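Local coordinates for agglutinin alpha chain (Artocarpus integer, PDB 4R6R), which binds D-galactose and the T-antigen disaccharide Gal-beta1,3-GalNAc as a lectin, and selectively recognises human IgA-1, at residues Ala8-Ile12 / Ile113-Lys117; Arg13-Leu17 / Asp27-Val31. All coordinates share one frame; numbering follows the deposited sequence.

In the fold
Both contacts involve strand 11-19 of the beta-prism fold, but they do different work. Contact 2 pairs this strand with strand 25-34 inside one four-stranded antiparallel sheet, and it is only partly buried: backbone bonds run between the strands, interrupted by a bulge at one end, with mostly polar side chains on one face and apolar ones on the other. Contact 1 is more thoroughly buried and joins two sheets, with the segment leading into strand 11-19 lying against strand 110-120 of the three-stranded sheet; apolar packing dominates and its one backbone bond is weak. The two meet in the core, where the Phe-116 ring packs against Phe-28 and Val-30, and Ile-12 CG2 lies near Val-30 CG1.

Contact 1: Ala8-Ile12 / Ile113-Lys117; sequences AFTGI and IVGFK
Ile-12, at the start of strand 11-19, packs its CD1 against Ile-113 and Phe-116 of strand 110-120, where two sheets of the beta-prism fold meet. This methyl comes closest to Ile-113 O, at 3.4 Å, and lies 3.7 Å from both Ile-113 CG2 and Phe-116 CE1. With CG1 anti to the carbonyl carbon (chi1 -65°) and chi2 extended, the torsions carry CD1 out toward strand 110-120, and the isoleucine crosses the Phe-116 side chain at about a right angle. Val-114 presses on the turn before strand 11-19: its CB is 3.3 Å from Phe-9 O, while CG2 faces Ala-8 CB.

Beyond the interface, Phe-9 stacks on Tyr-32, and Ile-12 and Ile-113 both touch Ile-65 of the third sheet, so the contact borders the prism core. Thr-10 and Gly-11 both face Asp-33 in a classic beta bulge as the chain enters its sheet.

The one hydrogen bond between the segments is a backbone bond. Val-114 O is approached by Ala-8 CA in a CA-H...O contact, lies at the edge of the Phe-9 ring, 3.5 Å from CD2, and accepts a weak, bent hydrogen bond from Phe-9 N at 2.8 Å (129° at the hydrogen).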
ATOM      1  N   ALA A   8      13.624   0.944   2.900  1.00 13.76           N
ATOM      2  CA  ALA A   8      12.610  -0.096   3.068  1.00 12.92           C
ATOM      3  C   ALA A   8      12.917  -1.436   2.361  1.00 12.64           C
ATOM      4  O   ALA A   8      13.474  -1.422   1.254  1.00 12.67           O
ATOM      5  CB  ALA A   8      11.275   0.466   2.556  1.00 13.24           C
ATOM      6  N   PHE A   9      12.472  -2.550   2.960  1.00 12.85           N
ATOM      7  CA  PHE A   9      12.842  -3.890   2.489  1.00 13.73           C
ATOM      8  C   PHE A   9      11.591  -4.733   2.525  1.00 12.77           C
ATOM      9  O   PHE A   9      10.451  -4.201   2.585  1.00 13.22           O
ATOM     10  CB  PHE A   9      14.021  -4.453   3.341  1.00 13.01           C
ATOM     11  CG  PHE A   9      15.223  -3.632   3.178  1.00 14.06           C
ATOM     12  CD1 PHE A   9      16.099  -3.868   2.116  1.00 14.41           C
ATOM     13  CD2 PHE A   9      15.451  -2.578   4.038  1.00 13.39           C
ATOM     14  CE1 PHE A   9      17.177  -3.041   1.939  1.00 14.02           C
ATOM     15  CE2 PHE A   9      16.516  -1.739   3.853  1.00 12.38           C
ATOM     16  CZ  PHE A   9      17.395  -1.961   2.793  1.00 13.68           C
ATOM     17  N   THR A  10      11.735  -6.077   2.471  1.00 12.80           N
ATOM     18  CA  THR A  10      10.621  -7.095   2.410  1.00 13.82           C
ATOM     19  C   THR A  10      10.315  -7.579   3.813  1.00 14.71           C
ATOM     20  O   THR A  10       9.286  -8.205   4.024  1.00 17.70           O
ATOM     21  CB  THR A  10      11.070  -8.339   1.535  1.00 16.80           C
ATOM     22  OG1 THR A  10      11.565  -7.838   0.309  1.00 21.68           O
ATOM     23  CG2 THR A  10       9.891  -9.363   1.310  1.00 21.80           C
ATOM     24  N   GLY A  11      11.206  -7.394   4.817  1.00 13.35           N
ATOM     25  CA  GLY A  11      10.982  -7.947   6.131  1.00 13.33           C
ATOM     26  C   GLY A  11      12.282  -7.907   6.907  1.00 13.36           C
ATOM     27  O   GLY A  11      13.224  -7.219   6.434  1.00 13.49           O
ATOM     28  N   ILE A  12      12.280  -8.531   8.069  1.00 12.89           N
ATOM     29  CA  ILE A  12      13.432  -8.478   9.001  1.00 11.72           C
ATOM     30  C   ILE A  12      13.852  -9.884   9.353  1.00 11.89           C
ATOM     31  O   ILE A  12      13.056 -10.749   9.749  1.00 13.71           O
ATOM     32  CB  ILE A  12      13.126  -7.676  10.287  1.00 12.97           C
ATOM     33  CG1 ILE A  12      12.896  -6.207   9.875  1.00 14.11           C
ATOM     34  CG2 ILE A  12      14.276  -7.773  11.276  1.00 12.86           C
ATOM     35  CD1 ILE A  12      12.289  -5.390  11.009  1.00 17.35           C
ATOM     36  N   ILE A 113       7.153  -4.086  10.092  1.00 12.72           N
ATOM     37  CA  ILE A 113       8.281  -3.164  10.057  1.00 13.38           C
ATOM     38  C   ILE A 113       9.215  -3.666   8.961  1.00 13.24           C
ATOM     39  O   ILE A 113       9.593  -4.827   8.952  1.00 13.48           O
ATOM     40  CB  ILE A 113       9.026  -3.244  11.401  1.00 13.11           C
ATOM     41  CG1 ILE A 113       8.119  -2.779  12.513  1.00 15.03           C
ATOM     42  CG2 ILE A 113      10.245  -2.288  11.341  1.00 13.63           C
ATOM     43  CD1 ILE A 113       8.578  -3.153  13.944  1.00 17.30           C
ATOM     44  N   VAL A 114       9.564  -2.770   8.056  1.00 12.11           N
ATOM     45  CA  VAL A 114      10.409  -3.099   6.885  1.00 13.25           C
ATOM     46  C   VAL A 114      11.653  -2.261   6.734  1.00 13.66           C
ATOM     47  O   VAL A 114      12.366  -2.388   5.731  1.00 13.07           O
ATOM     48  CB  VAL A 114       9.591  -3.138   5.570  1.00 12.77           C
ATOM     49  CG1 VAL A 114       8.534  -4.292   5.629  1.00 15.55           C
ATOM     50  CG2 VAL A 114       8.961  -1.772   5.293  1.00 13.65           C
ATOM     51  N   GLY A 115      11.978  -1.410   7.730  1.00 11.79           N
ATOM     52  CA  GLY A 115      13.114  -0.535   7.596  1.00 12.03           C
ATOM     53  C   GLY A 115      13.246   0.302   8.821  1.00 11.65           C
ATOM     54  O   GLY A 115      12.271   0.569   9.538  1.00 10.86           O
ATOM     55  N   PHE A 116      14.488   0.726   9.072  1.00 12.24           N
ATOM     56  CA  PHE A 116      14.827   1.648  10.180  1.00 12.56           C
ATOM     57  C   PHE A 116      15.640   2.816   9.648  1.00 14.40           C
ATOM     58  O   PHE A 116      16.433   2.662   8.722  1.00 13.77           O
ATOM     59  CB  PHE A 116      15.632   0.947  11.272  1.00 12.90           C
ATOM     60  CG  PHE A 116      14.874  -0.069  12.061  1.00 11.29           C
ATOM     61  CD1 PHE A 116      14.806  -1.417  11.636  1.00 11.89           C
ATOM     62  CD2 PHE A 116      14.232   0.259  13.242  1.00 12.77           C
ATOM     63  CE1 PHE A 116      14.098  -2.425  12.335  1.00 13.40           C
ATOM     64  CE2 PHE A 116      13.541  -0.762  13.967  1.00 12.09           C
ATOM     65  CZ  PHE A 116      13.451  -2.101  13.539  1.00 12.78           C
ATOM     66  N   LYS A 117      15.462   3.962  10.285  1.00 13.61           N
ATOM     67  CA  LYS A 117      16.333   5.107  10.050  1.00 13.19           C
ATOM     68  C   LYS A 117      16.467   5.768  11.423  1.00 14.26           C
ATOM     69  O   LYS A 117      15.660   5.533  12.352  1.00 14.30           O
ATOM     70  CB  LYS A 117      15.785   6.099   9.002  1.00 16.09           C
ATOM     71  CG  LYS A 117      14.343   6.551   9.331  1.00 15.63           C
ATOM     72  CD  LYS A 117      13.656   7.390   8.246  1.00 20.94           C
ATOM     73  CE  LYS A 117      14.396   8.691   8.075  1.00 24.07           C
ATOM     74  NZ  LYS A 117      14.145   9.601   9.230  1.00 30.91           N
TER

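Contact 2: Arg13-Leu17 / Asp27-Val31; sequences REINL and DFQVV
An antiparallel beta hairpin of the jacalin fold brings strand 11-19 against strand 25-34, and a classic beta bulge marks one end of this pairing. There Arg-13 and Glu-14 both face Val-31, whose carbonyl oxygen accepts two bonds, from Arg-13 N at 2.8 Å and from Glu-14 N at 3.0 Å. Both donors lie in the carbonyl plane. The return bond runs from Val-31 N to Glu-14 O, and further along Asn-16 and Gln-29 form a second hydrogen-bonded pair, each backbone N donating to the other's carbonyl oxygen. Ile-15 with Val-30 and Leu-17 with Phe-28 are the non-hydrogen-bonded pairs.

On the face bearing Glu-14, Asn-16, Gln-29 and Val-31, the Asn-16 amide bridges both strands. Its ND2 donates to Gln-29 OE1 at 2.8 Å and to Glu-14 OE2 at 2.9 Å, both acceptors lying near the amide plane. The Asn-16 and Gln-29 side chains lie side by side, pointing the same way, with their amide planes 32° apart, and the bend of Gln-29 at chi2 (-82°) turns OE1 toward Asn-16 on the neighbouring strand. Glu-14 OE2 also forms a salt bridge with Lys-55, which in addition donates to Asn-16 OD1, so bonds at both ends of the Asn-16 amide define its orientation. Glu-14 OE1 bonds to Ser-57, and Gln-29 NE2 is taken up by Gly-41 O.

The other face is apolar. Phe-28 CE1 meets Ile-15 CG2 at 3.8 Å, and CD1 lies 4.0 Å from Leu-17 CB, the ring set obliquely to both. Beyond the hairpin the Phe-28 ring meets Phe-116 edge-to-face, while Ile-15 and Leu-17 touch Phe-86 of another sheet. A polar network on one face of the hairpin and apolar packing on the other are consistent with a sheet of the beta-prism fold, whose inward face closes on the prism core.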
ATOM      1  N   ARG A  13      15.138 -10.181   9.141  1.00 11.47           N
ATOM      2  CA  ARG A  13      15.698 -11.476   9.531  1.00 12.75           C
ATOM      3  C   ARG A  13      16.434 -11.452  10.865  1.00 14.54           C
ATOM      4  O   ARG A  13      16.355 -12.419  11.603  1.00 14.94           O
ATOM      5  CB  ARG A  13      16.652 -12.023   8.438  1.00 13.51           C
ATOM      6  CG  ARG A  13      15.828 -12.478   7.223  1.00 13.97           C
ATOM      7  CD  ARG A  13      16.803 -12.695   6.023  1.00 16.95           C
ATOM      8  NE  ARG A  13      16.094 -13.309   4.857  1.00 16.15           N
ATOM      9  CZ  ARG A  13      15.886 -14.617   4.705  1.00 18.87           C
ATOM     10  NH1 ARG A  13      15.250 -15.037   3.608  1.00 21.07           N
ATOM     11  NH2 ARG A  13      16.386 -15.487   5.601  1.00 22.05           N
ATOM     12  N   GLU A  14      17.182 -10.410  11.168  1.00 14.15           N
ATOM     13  CA  GLU A  14      17.978 -10.373  12.392  1.00 15.91           C
ATOM     14  C   GLU A  14      18.271  -8.935  12.736  1.00 13.66           C
ATOM     15  O   GLU A  14      18.436  -8.040  11.855  1.00 13.65           O
ATOM     16  CB  GLU A  14      19.294 -11.110  12.094  1.00 17.82           C
ATOM     17  CG  GLU A  14      20.246 -11.208  13.269  1.00 21.82           C
ATOM     18  CD  GLU A  14      21.456 -12.050  12.858  1.00 25.58           C
ATOM     19  OE1 GLU A  14      21.325 -13.307  12.865  1.00 30.49           O
ATOM     20  OE2 GLU A  14      22.527 -11.507  12.538  1.00 21.40           O
ATOM     21  N   ILE A  15      18.315  -8.678  14.051  1.00 12.63           N
ATOM     22  CA  ILE A  15      18.735  -7.329  14.519  1.00 12.97           C
ATOM     23  C   ILE A  15      19.950  -7.561  15.423  1.00 14.00           C
ATOM     24  O   ILE A  15      19.922  -8.446  16.317  1.00 15.96           O
ATOM     25  CB  ILE A  15      17.621  -6.698  15.326  1.00 13.34           C
ATOM     26  CG1 ILE A  15      16.452  -6.340  14.377  1.00 15.36           C
ATOM     27  CG2 ILE A  15      18.094  -5.391  15.877  1.00 13.54           C
ATOM     28  CD1 ILE A  15      15.195  -5.805  15.055  1.00 15.92           C
ATOM     29  N   ASN A  16      21.001  -6.827  15.140  1.00 13.32           N
ATOM     30  CA  ASN A  16      22.210  -6.857  15.968  1.00 13.83           C
ATOM     31  C   ASN A  16      22.402  -5.471  16.604  1.00 12.69           C
ATOM     32  O   ASN A  16      22.656  -4.499  15.913  1.00 16.70           O
ATOM     33  CB  ASN A  16      23.402  -7.195  15.106  1.00 14.15           C
ATOM     34  CG  ASN A  16      23.348  -8.598  14.591  1.00 17.22           C
ATOM     35  OD1 ASN A  16      23.596  -9.549  15.315  1.00 19.38           O
ATOM     36  ND2 ASN A  16      23.039  -8.719  13.338  1.00 16.38           N
ATOM     37  N   LEU A  17      22.248  -5.387  17.926  1.00 12.50           N
ATOM     38  CA  LEU A  17      22.369  -4.090  18.585  1.00 12.77           C
ATOM     39  C   LEU A  17      23.258  -4.258  19.814  1.00 13.81           C
ATOM     40  O   LEU A  17      23.631  -5.400  20.205  1.00 15.14           O
ATOM     41  CB  LEU A  17      21.007  -3.484  18.941  1.00 13.15           C
ATOM     42  CG  LEU A  17      20.188  -4.244  19.992  1.00 12.99           C
ATOM     43  CD1 LEU A  17      20.629  -3.866  21.410  1.00 16.24           C
ATOM     44  CD2 LEU A  17      18.722  -3.849  19.853  1.00 15.46           C
ATOM     45  N   ASP A  27      25.164   0.546  19.365  1.00 15.91           N
ATOM     46  CA  ASP A  27      25.245   0.250  17.928  1.00 15.00           C
ATOM     47  C   ASP A  27      23.889  -0.391  17.496  1.00 14.23           C
ATOM     48  O   ASP A  27      23.137  -0.975  18.340  1.00 13.88           O
ATOM     49  CB  ASP A  27      26.254  -0.869  17.698  1.00 16.30           C
ATOM     50  CG  ASP A  27      27.702  -0.523  18.145  1.00 22.14           C
ATOM     51  OD1 ASP A  27      28.048   0.621  18.298  1.00 20.10           O
ATOM     52  OD2 ASP A  27      28.487  -1.483  18.233  1.00 28.07           O
ATOM     53  N   PHE A  28      23.607  -0.240  16.207  1.00 11.77           N
ATOM     54  CA  PHE A  28      22.348  -0.844  15.684  1.00 13.03           C
ATOM     55  C   PHE A  28      22.617  -1.263  14.268  1.00 13.15           C
ATOM     56  O   PHE A  28      23.100  -0.482  13.451  1.00 14.29           O
ATOM     57  CB  PHE A  28      21.243   0.224  15.763  1.00 12.86           C
ATOM     58  CG  PHE A  28      19.874  -0.343  15.423  1.00 13.24           C
ATOM     59  CD1 PHE A  28      19.151  -1.027  16.416  1.00 14.42           C
ATOM     60  CD2 PHE A  28      19.345  -0.142  14.150  1.00 14.44           C
ATOM     61  CE1 PHE A  28      17.873  -1.586  16.136  1.00 14.69           C
ATOM     62  CE2 PHE A  28      18.038  -0.641  13.894  1.00 14.55           C
ATOM     63  CZ  PHE A  28      17.348  -1.350  14.859  1.00 15.50           C
ATOM     64  N   GLN A  29      22.231  -2.497  13.959  1.00 12.38           N
ATOM     65  CA  GLN A  29      22.375  -3.065  12.606  1.00 13.75           C
ATOM     66  C   GLN A  29      21.274  -4.079  12.354  1.00 13.20           C
ATOM     67  O   GLN A  29      20.796  -4.775  13.257  1.00 13.99           O
ATOM     68  CB  GLN A  29      23.749  -3.737  12.523  1.00 14.35           C
ATOM     69  CG  GLN A  29      24.152  -4.296  11.143  1.00 14.57           C
ATOM     70  CD  GLN A  29      23.583  -5.682  10.838  1.00 15.90           C
ATOM     71  OE1 GLN A  29      23.196  -6.442  11.715  1.00 18.84           O
ATOM     72  NE2 GLN A  29      23.572  -6.027   9.533  1.00 17.51           N
ATOM     73  N   VAL A  30      20.815  -4.156  11.097  1.00 12.09           N
ATOM     74  CA  VAL A  30      19.741  -5.068  10.771  1.00 12.44           C
ATOM     75  C   VAL A  30      20.044  -5.852   9.513  1.00 12.17           C
ATOM     76  O   VAL A  30      20.534  -5.287   8.516  1.00 12.91           O
ATOM     77  CB  VAL A  30      18.435  -4.276  10.550  1.00 11.57           C
ATOM     78  CG1 VAL A  30      17.219  -5.171  10.256  1.00 12.54           C
ATOM     79  CG2 VAL A  30      18.100  -3.375  11.774  1.00 12.90           C
ATOM     80  N   VAL A  31      19.791  -7.158   9.611  1.00 12.29           N
ATOM     81  CA  VAL A  31      19.733  -7.985   8.387  1.00 13.10           C
ATOM     82  C   VAL A  31      18.265  -8.062   7.947  1.00 11.41           C
ATOM     83  O   VAL A  31      17.443  -8.661   8.701  1.00 12.25           O
ATOM     84  CB  VAL A  31      20.289  -9.406   8.597  1.00 12.79           C
ATOM     85  CG1 VAL A  31      20.220 -10.183   7.252  1.00 12.68           C
ATOM     86  CG2 VAL A  31      21.735  -9.320   9.129  1.00 15.35           C
TER